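Local coordinates for tail spike protein gp49 (Pseudomonas phage LKA1, PDB 4RU4) that probably cleaves the O-specific polysaccharide on the Pseudomonas surface as a lyase, serving as the trimeric tailspike of the phage during entry, at residues Gly13-Gly21 against Ala62-Pro73; Gly557-Ala565 against Leu575-Thr583. One frame throughout, in Å; residues are numbered along the deposited sequence.

Contact 1 (Gly13-Gly21 against Ala62-Pro73)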
loop_
_atom_site.group_PDB
_atom_site.type_symbol
_atom_site.label_atom_id
_atom_site.label_comp_id
_atom_site.label_asym_id
_atom_site.label_seq_id
_atom_site.Cartn_x
_atom_site.Cartn_y
_atom_site.Cartn_z
ATOM N N GLY B 13 -1.162 -24.621 25.464
ATOM C CA GLY B 13 -0.531 -25.897 25.174
ATOM C C GLY B 13 -0.900 -26.980 26.175
ATOM O O GLY B 13 -1.506 -26.697 27.204
ATOM N N ARG B 14 -0.533 -28.223 25.875
ATOM C CA ARG B 14 -0.827 -29.347 26.761
ATOM C C ARG B 14 0.107 -29.435 27.985
ATOM O O ARG B 14 -0.367 -29.352 29.118
ATOM C CB ARG B 14 -0.816 -30.671 25.991
ATOM C CG ARG B 14 -2.021 -30.919 25.107
ATOM C CD ARG B 14 -2.120 -32.408 24.765
ATOM N NE ARG B 14 -1.393 -32.788 23.549
ATOM C CZ ARG B 14 -0.919 -34.011 23.293
ATOM N NH1 ARG B 14 -0.278 -34.252 22.152
ATOM N NH2 ARG B 14 -1.071 -34.994 24.178
ATOM N N VAL B 15 1.413 -29.598 27.767
ATOM C CA VAL B 15 2.350 -29.767 28.883
ATOM C C VAL B 15 3.106 -28.491 29.245
ATOM O O VAL B 15 3.215 -27.576 28.435
ATOM C CB VAL B 15 3.395 -30.879 28.610
ATOM C CG1 VAL B 15 2.700 -32.192 28.285
ATOM C CG2 VAL B 15 4.335 -30.472 27.473
ATOM N N THR B 16 3.638 -28.440 30.461
ATOM C CA THR B 16 4.457 -27.309 30.876
ATOM C C THR B 16 5.837 -27.795 31.276
ATOM O O THR B 16 6.008 -28.974 31.591
ATOM C CB THR B 16 3.846 -26.552 32.067
ATOM O OG1 THR B 16 3.787 -27.427 33.203
ATOM C CG2 THR B 16 2.459 -26.029 31.715
ATOM N N PRO B 17 6.828 -26.890 31.283
ATOM C CA PRO B 17 8.155 -27.258 31.804
ATOM C C PRO B 17 8.071 -27.701 33.278
ATOM O O PRO B 17 8.792 -28.615 33.684
ATOM C CB PRO B 17 8.955 -25.947 31.690
ATOM C CG PRO B 17 8.249 -25.154 30.608
ATOM C CD PRO B 17 6.794 -25.512 30.750
ATOM N N ALA B 18 7.218 -27.048 34.072
ATOM C CA ALA B 18 7.014 -27.424 35.480
ATOM C C ALA B 18 6.695 -28.903 35.656
ATOM O O ALA B 18 7.205 -29.550 36.574
ATOM C CB ALA B 18 5.896 -26.579 36.117
ATOM N N GLN B 19 5.856 -29.441 34.773
ATOM C CA GLN B 19 5.467 -30.848 34.839
ATOM C C GLN B 19 6.654 -31.752 34.631
ATOM O O GLN B 19 6.606 -32.926 34.989
ATOM C CB GLN B 19 4.438 -31.195 33.762
ATOM C CG GLN B 19 3.086 -30.569 33.958
ATOM C CD GLN B 19 2.104 -31.020 32.890
ATOM O OE1 GLN B 19 2.473 -31.202 31.730
ATOM N NE2 GLN B 19 0.853 -31.232 33.286
ATOM N N PHE B 20 7.695 -31.221 33.993
ATOM C CA PHE B 20 8.895 -31.995 33.750
ATOM C C PHE B 20 10.025 -31.556 34.669
ATOM O O PHE B 20 11.200 -31.869 34.420
ATOM C CB PHE B 20 9.292 -31.946 32.271
ATOM C CG PHE B 20 8.318 -32.652 31.369
ATOM C CD1 PHE B 20 7.194 -31.999 30.904
ATOM C CD2 PHE B 20 8.501 -33.993 31.028
ATOM C CE1 PHE B 20 6.264 -32.648 30.088
ATOM C CE2 PHE B 20 7.561 -34.661 30.206
ATOM C CZ PHE B 20 6.455 -33.978 29.739
ATOM N N GLY B 21 9.676 -30.827 35.732
ATOM C CA GLY B 21 10.646 -30.507 36.768
ATOM C C GLY B 21 11.371 -29.170 36.693
ATOM O O GLY B 21 12.258 -28.922 37.493
ATOM N N ALA B 62 12.575 -32.042 27.534
ATOM C CA ALA B 62 11.710 -33.214 27.767
ATOM C C ALA B 62 10.253 -32.905 27.423
ATOM O O ALA B 62 9.518 -33.765 26.883
ATOM C CB ALA B 62 11.825 -33.720 29.219
ATOM N N ALA B 63 9.832 -31.679 27.722
ATOM C CA ALA B 63 8.473 -31.262 27.379
ATOM C C ALA B 63 8.275 -31.268 25.862
ATOM O O ALA B 63 7.273 -31.791 25.354
ATOM C CB ALA B 63 8.165 -29.861 27.953
ATOM N N VAL B 64 9.220 -30.662 25.144
ATOM C CA VAL B 64 9.201 -30.706 23.687
ATOM C C VAL B 64 9.180 -32.152 23.205
ATOM O O VAL B 64 8.406 -32.503 22.320
ATOM C CB VAL B 64 10.403 -29.952 23.081
ATOM C CG1 VAL B 64 10.573 -30.283 21.608
ATOM C CG2 VAL B 64 10.229 -28.435 23.287
ATOM N N ASP B 65 10.032 -32.990 23.800
ATOM C CA ASP B 65 10.159 -34.381 23.387
ATOM C C ASP B 65 8.877 -35.177 23.581
ATOM O O ASP B 65 8.685 -36.213 22.955
ATOM C CB ASP B 65 11.292 -35.071 24.153
ATOM C CG ASP B 65 12.681 -34.654 23.646
ATOM O OD1 ASP B 65 12.755 -33.950 22.629
ATOM O OD2 ASP B 65 13.688 -35.030 24.275
ATOM N N SER B 66 8.005 -34.697 24.456
ATOM C CA SER B 66 6.757 -35.390 24.695
ATOM C C SER B 66 5.885 -35.439 23.433
ATOM O O SER B 66 4.998 -36.288 23.331
ATOM C CB SER B 66 5.976 -34.729 25.840
ATOM O OG SER B 66 5.250 -33.582 25.380
ATOM N N GLY B 67 6.109 -34.522 22.485
ATOM C CA GLY B 67 5.249 -34.456 21.309
ATOM C C GLY B 67 3.964 -33.650 21.492
ATOM O O GLY B 67 3.245 -33.361 20.522
ATOM N N ALA B 68 3.651 -33.304 22.735
ATOM C CA ALA B 68 2.524 -32.422 23.018
ATOM C C ALA B 68 2.920 -30.956 22.844
ATOM O O ALA B 68 4.099 -30.603 22.991
ATOM C CB ALA B 68 2.020 -32.666 24.434
ATOM N N PRO B 69 1.933 -30.083 22.542
ATOM C CA PRO B 69 2.209 -28.645 22.551
ATOM C C PRO B 69 2.678 -28.228 23.938
ATOM O O PRO B 69 2.175 -28.738 24.945
ATOM C CB PRO B 69 0.835 -28.005 22.231
ATOM C CG PRO B 69 0.082 -29.063 21.516
ATOM C CD PRO B 69 0.543 -30.378 22.144
ATOM N N VAL B 70 3.651 -27.323 23.986
ATOM C CA VAL B 70 4.248 -26.898 25.241
ATOM C C VAL B 70 3.797 -25.489 25.589
ATOM O O VAL B 70 3.896 -24.576 24.770
ATOM C CB VAL B 70 5.785 -26.951 25.151
ATOM C CG1 VAL B 70 6.446 -26.458 26.449
ATOM C CG2 VAL B 70 6.218 -28.388 24.823
ATOM N N HIS B 71 3.288 -25.319 26.804
ATOM C CA HIS B 71 2.980 -23.998 27.306
ATOM C C HIS B 71 4.022 -23.606 28.347
ATOM O O HIS B 71 4.275 -24.356 29.285
ATOM C CB HIS B 71 1.589 -23.933 27.944
ATOM C CG HIS B 71 1.306 -22.604 28.565
ATOM N ND1 HIS B 71 1.125 -21.461 27.816
ATOM C CD2 HIS B 71 1.240 -22.220 29.861
ATOM C CE1 HIS B 71 0.942 -20.431 28.626
ATOM N NE2 HIS B 71 1.005 -20.865 29.871
ATOM N N ILE B 72 4.624 -22.438 28.168
ATOM C CA ILE B 72 5.664 -21.968 29.076
ATOM C C ILE B 72 5.107 -20.810 29.892
ATOM O O ILE B 72 4.960 -19.718 29.391
ATOM C CB ILE B 72 6.912 -21.477 28.299
ATOM C CG1 ILE B 72 7.484 -22.601 27.434
ATOM C CG2 ILE B 72 7.986 -20.937 29.261
ATOM C CD1 ILE B 72 8.836 -22.258 26.796
ATOM N N PRO B 73 4.815 -21.056 31.175
ATOM C CA PRO B 73 4.352 -20.024 32.114
ATOM C C PRO B 73 5.427 -18.979 32.283
ATOM O O PRO B 73 6.583 -19.342 32.075
ATOM C CB PRO B 73 4.229 -20.795 33.438
ATOM C CG PRO B 73 4.054 -22.211 33.026
ATOM C CD PRO B 73 4.941 -22.370 31.817
#
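G13 lies with its backbone N 3.8 Å from CB of H71, at the start of the ordered chain, where the model is poorly defined. R14, also poorly ordered, turns its guanidinium back over the loop that leaves helix 55-65: CB of A68 sits over the centre of one face, 3.4 Å from CZ of R14, while NE lies obliquely by CD of P69. The bend at chi3 (-90°) folds the group down onto this apolar patch, next to S74 of a second subunit. Backbone bonding takes over at V15. Its N donates to P69 O at 3.0 Å, an acceptor that R14 N also approaches in a weaker, bent bond, and its O receives H71 N at 2.8 Å. This single bridge to V70 attaches the N-terminal segment to strand 70-72, which on its own side pairs in parallel with strand 89-93, consistent with an early coil of the parallel beta-helix expected of a pectin lyase-like protein. The V15 side chain wedges between strand and helix, CG2 meeting CB of A63 and CG2 of V70 while CG1 meets CB of A68. T16 brings its CA to 3.4 Å from H71 O in a CA-H...O contact. P17 follows, its CD 3.8 Å from CD of P73; the P17 and I72 side chains cross at about a right angle, CG near CG1. After the 3-10 turn at A18 and Q19, in which T16 OG1 accepts from Q19 N as an ST motif, F20 lays its ring on helix 55-65. CA of A63 stands over one face of the ring, 3.9 Å from its centroid, in a CH-pi contact; CB of A62 touches CD2, and CB of S66 lies obliquely beyond CZ.

Contact 2 (Gly557-Ala565 against Leu575-Thr583)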
loop_
_atom_site.group_PDB
_atom_site.type_symbol
_atom_site.label_atom_id
_atom_site.label_comp_id
_atom_site.label_asym_id
_atom_site.label_seq_id
_atom_site.Cartn_x
_atom_site.Cartn_y
_atom_site.Cartn_z
ATOM N N GLY B 557 5.121 46.449 -39.536
ATOM C CA GLY B 557 5.217 47.363 -40.659
ATOM C C GLY B 557 4.954 46.641 -41.976
ATOM O O GLY B 557 3.806 46.564 -42.448
ATOM N N ASN B 558 6.013 46.084 -42.557
ATOM C CA ASN B 558 5.939 45.488 -43.891
ATOM C C ASN B 558 6.045 43.955 -43.971
ATOM O O ASN B 558 5.865 43.388 -45.053
ATOM C CB ASN B 558 7.052 46.083 -44.764
ATOM C CG ASN B 558 8.439 45.728 -44.253
ATOM O OD1 ASN B 558 8.612 45.417 -43.071
ATOM N ND2 ASN B 558 9.444 45.796 -45.134
ATOM N N ARG B 559 6.392 43.300 -42.860
ATOM C CA ARG B 559 6.659 41.849 -42.834
ATOM C C ARG B 559 6.181 41.248 -41.516
ATOM O O ARG B 559 6.224 41.909 -40.468
ATOM C CB ARG B 559 8.161 41.538 -42.973
ATOM C CG ARG B 559 8.805 41.931 -44.333
ATOM C CD ARG B 559 8.327 40.997 -45.448
ATOM N NE ARG B 559 8.959 41.253 -46.748
ATOM C CZ ARG B 559 8.617 42.234 -47.586
ATOM N NH1 ARG B 559 7.644 43.085 -47.280
ATOM N NH2 ARG B 559 9.262 42.367 -48.736
ATOM N N VAL B 560 5.749 39.994 -41.575
ATOM C CA VAL B 560 5.425 39.221 -40.373
ATOM C C VAL B 560 6.706 38.743 -39.687
ATOM O O VAL B 560 6.873 38.887 -38.479
ATOM C CB VAL B 560 4.596 37.981 -40.710
ATOM C CG1 VAL B 560 4.228 37.237 -39.415
ATOM C CG2 VAL B 560 3.351 38.382 -41.444
ATOM N N GLY B 561 7.603 38.173 -40.482
ATOM C CA GLY B 561 8.804 37.567 -39.968
ATOM C C GLY B 561 8.626 36.083 -39.707
ATOM O O GLY B 561 7.549 35.623 -39.311
ATOM N N VAL B 562 9.702 35.337 -39.929
ATOM C CA VAL B 562 9.720 33.896 -39.744
ATOM C C VAL B 562 10.505 33.577 -38.482
ATOM O O VAL B 562 11.694 33.885 -38.380
ATOM C CB VAL B 562 10.375 33.197 -40.984
ATOM C CG1 VAL B 562 10.379 31.679 -40.825
ATOM C CG2 VAL B 562 9.644 33.605 -42.274
ATOM N N ALA B 563 9.825 32.966 -37.517
ATOM C CA ALA B 563 10.401 32.596 -36.241
ATOM C C ALA B 563 11.201 31.304 -36.383
ATOM O O ALA B 563 10.670 30.299 -36.857
ATOM C CB ALA B 563 9.268 32.394 -35.195
ATOM N N ILE B 564 12.459 31.341 -35.939
ATOM C CA ILE B 564 13.369 30.193 -35.980
ATOM C C ILE B 564 14.207 30.177 -34.712
ATOM O O ILE B 564 14.038 31.022 -33.839
ATOM C CB ILE B 564 14.323 30.264 -37.189
ATOM C CG1 ILE B 564 15.219 31.509 -37.075
ATOM C CG2 ILE B 564 13.517 30.283 -38.522
ATOM C CD1 ILE B 564 16.330 31.619 -38.177
ATOM N N ALA B 565 15.090 29.195 -34.596
ATOM C CA ALA B 565 16.126 29.233 -33.567
ATOM C C ALA B 565 17.453 28.890 -34.248
ATOM O O ALA B 565 17.567 27.864 -34.913
ATOM C CB ALA B 565 15.838 28.232 -32.479
ATOM N N LEU B 575 16.790 32.495 -30.260
ATOM C CA LEU B 575 15.512 32.665 -30.920
ATOM C C LEU B 575 15.692 33.763 -31.954
ATOM O O LEU B 575 16.474 34.697 -31.743
ATOM C CB LEU B 575 14.461 33.089 -29.899
ATOM C CG LEU B 575 14.255 32.167 -28.699
ATOM C CD1 LEU B 575 13.068 32.690 -27.855
ATOM C CD2 LEU B 575 14.018 30.728 -29.149
ATOM N N GLY B 576 14.983 33.661 -33.070
ATOM C CA GLY B 576 15.105 34.665 -34.108
ATOM C C GLY B 576 13.820 34.952 -34.846
ATOM O O GLY B 576 12.993 34.063 -35.017
ATOM N N LEU B 577 13.657 36.194 -35.295
ATOM C CA LEU B 577 12.550 36.556 -36.173
ATOM C C LEU B 577 13.162 37.240 -37.403
ATOM O O LEU B 577 13.799 38.283 -37.257
ATOM C CB LEU B 577 11.595 37.519 -35.458
ATOM C CG LEU B 577 10.354 37.942 -36.261
ATOM C CD1 LEU B 577 9.413 36.755 -36.434
ATOM C CD2 LEU B 577 9.626 39.135 -35.608
ATOM N N PHE B 578 12.997 36.637 -38.586
ATOM C CA PHE B 578 13.742 37.042 -39.799
ATOM C C PHE B 578 12.735 37.245 -40.926
ATOM O O PHE B 578 11.900 36.375 -41.163
ATOM C CB PHE B 578 14.701 35.926 -40.259
ATOM C CG PHE B 578 15.955 35.780 -39.435
ATOM C CD1 PHE B 578 15.913 35.257 -38.154
ATOM C CD2 PHE B 578 17.195 36.128 -39.982
ATOM C CE1 PHE B 578 17.078 35.090 -37.400
ATOM C CE2 PHE B 578 18.357 35.978 -39.244
ATOM C CZ PHE B 578 18.301 35.462 -37.939
ATOM N N THR B 579 12.794 38.363 -41.645
ATOM C CA THR B 579 11.870 38.514 -42.774
ATOM C C THR B 579 12.275 37.431 -43.776
ATOM O O THR B 579 13.478 37.111 -43.886
ATOM C CB THR B 579 11.939 39.914 -43.416
ATOM O OG1 THR B 579 13.221 40.115 -44.043
ATOM C CG2 THR B 579 11.697 41.005 -42.357
ATOM N N ASP B 580 11.316 36.819 -44.473
ATOM C CA ASP B 580 11.709 35.655 -45.288
ATOM C C ASP B 580 12.686 36.074 -46.401
ATOM O O ASP B 580 13.640 35.346 -46.708
ATOM C CB ASP B 580 10.497 34.936 -45.886
ATOM C CG ASP B 580 10.850 33.556 -46.448
ATOM O OD1 ASP B 580 11.664 32.806 -45.825
ATOM O OD2 ASP B 580 10.311 33.219 -47.524
ATOM N N ASP B 581 12.462 37.263 -46.966
ATOM C CA ASP B 581 13.228 37.703 -48.130
ATOM C C ASP B 581 14.410 38.638 -47.838
ATOM O O ASP B 581 15.090 39.096 -48.765
ATOM C CB ASP B 581 12.293 38.275 -49.225
ATOM C CG ASP B 581 11.718 39.639 -48.865
ATOM O OD1 ASP B 581 11.930 40.133 -47.737
ATOM O OD2 ASP B 581 11.017 40.208 -49.714
ATOM N N GLY B 582 14.638 38.934 -46.560
ATOM C CA GLY B 582 15.795 39.726 -46.151
ATOM C C GLY B 582 15.619 41.223 -46.301
ATOM O O GLY B 582 16.561 42.013 -46.119
ATOM N N THR B 583 14.406 41.630 -46.664
ATOM C CA THR B 583 14.032 43.038 -46.619
ATOM C C THR B 583 14.009 43.518 -45.162
ATOM O O THR B 583 13.536 42.802 -44.283
ATOM C CB THR B 583 12.640 43.246 -47.262
ATOM O OG1 THR B 583 12.671 42.810 -48.631
ATOM C CG2 THR B 583 12.239 44.714 -47.214
HETATM O O HOH W 1 9.603 38.185 -46.945
#
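R559 and D581 cross at about a right angle, their guanidinium and carboxylate planes 49° apart. The salt bridge is uneven: NH2 of R559 reaches the syn side of D581 OD2 at 2.9 Å, whereas NE makes only a weak bond to OD1. A bend at chi2 (-71°) swings the guanidinium round beside its own chain, where NH1 bonds to N558 O exactly in the guanidinium plane. CG2 of T583 lies over one face toward the rim, and CG2 of T579 packs across the aliphatic stem, 3.6 Å from R559 CG. D581 is held in an Asx turn, OD1 taking T583 N and T583 OG1 from the same face of the carboxylate. Beyond G561 the two segments pair as the antiparallel hairpin of strands 562-568 and 572-578 in the Ig-like domain. I564 crosses F578 at about a right angle, its CD1 3.6 Å from ring atom CE1, over G576; on the sheet face of A563 and L577, L577 CD1 presses on G561 C at 3.4 Å. D580 turns to a second subunit, bonding G561 N there. The ion pair and the hydrogen bonds around D581 thus probably steady the loops while backbone bonds and apolar side chains hold the strands.

The two contacts lie in series along the chain, on opposite sides of its centre, with centres about 96 Å apart and no shared element. Contact 1 is partly buried: an irregular N-terminal segment rests on a helix end and one edge of a short strand, through a single bridge and many small apolar touches. Contact 2 is largely buried and joins two neighbouring strands of a C-terminal hairpin in regular antiparallel register, with an ion pair added beyond the strand ends. The trimer also weighs on them differently. The second subunit meets contact 1 by packing, its S74 lying against R14 and P69, whereas at contact 2 both other subunits form hydrogen bonds.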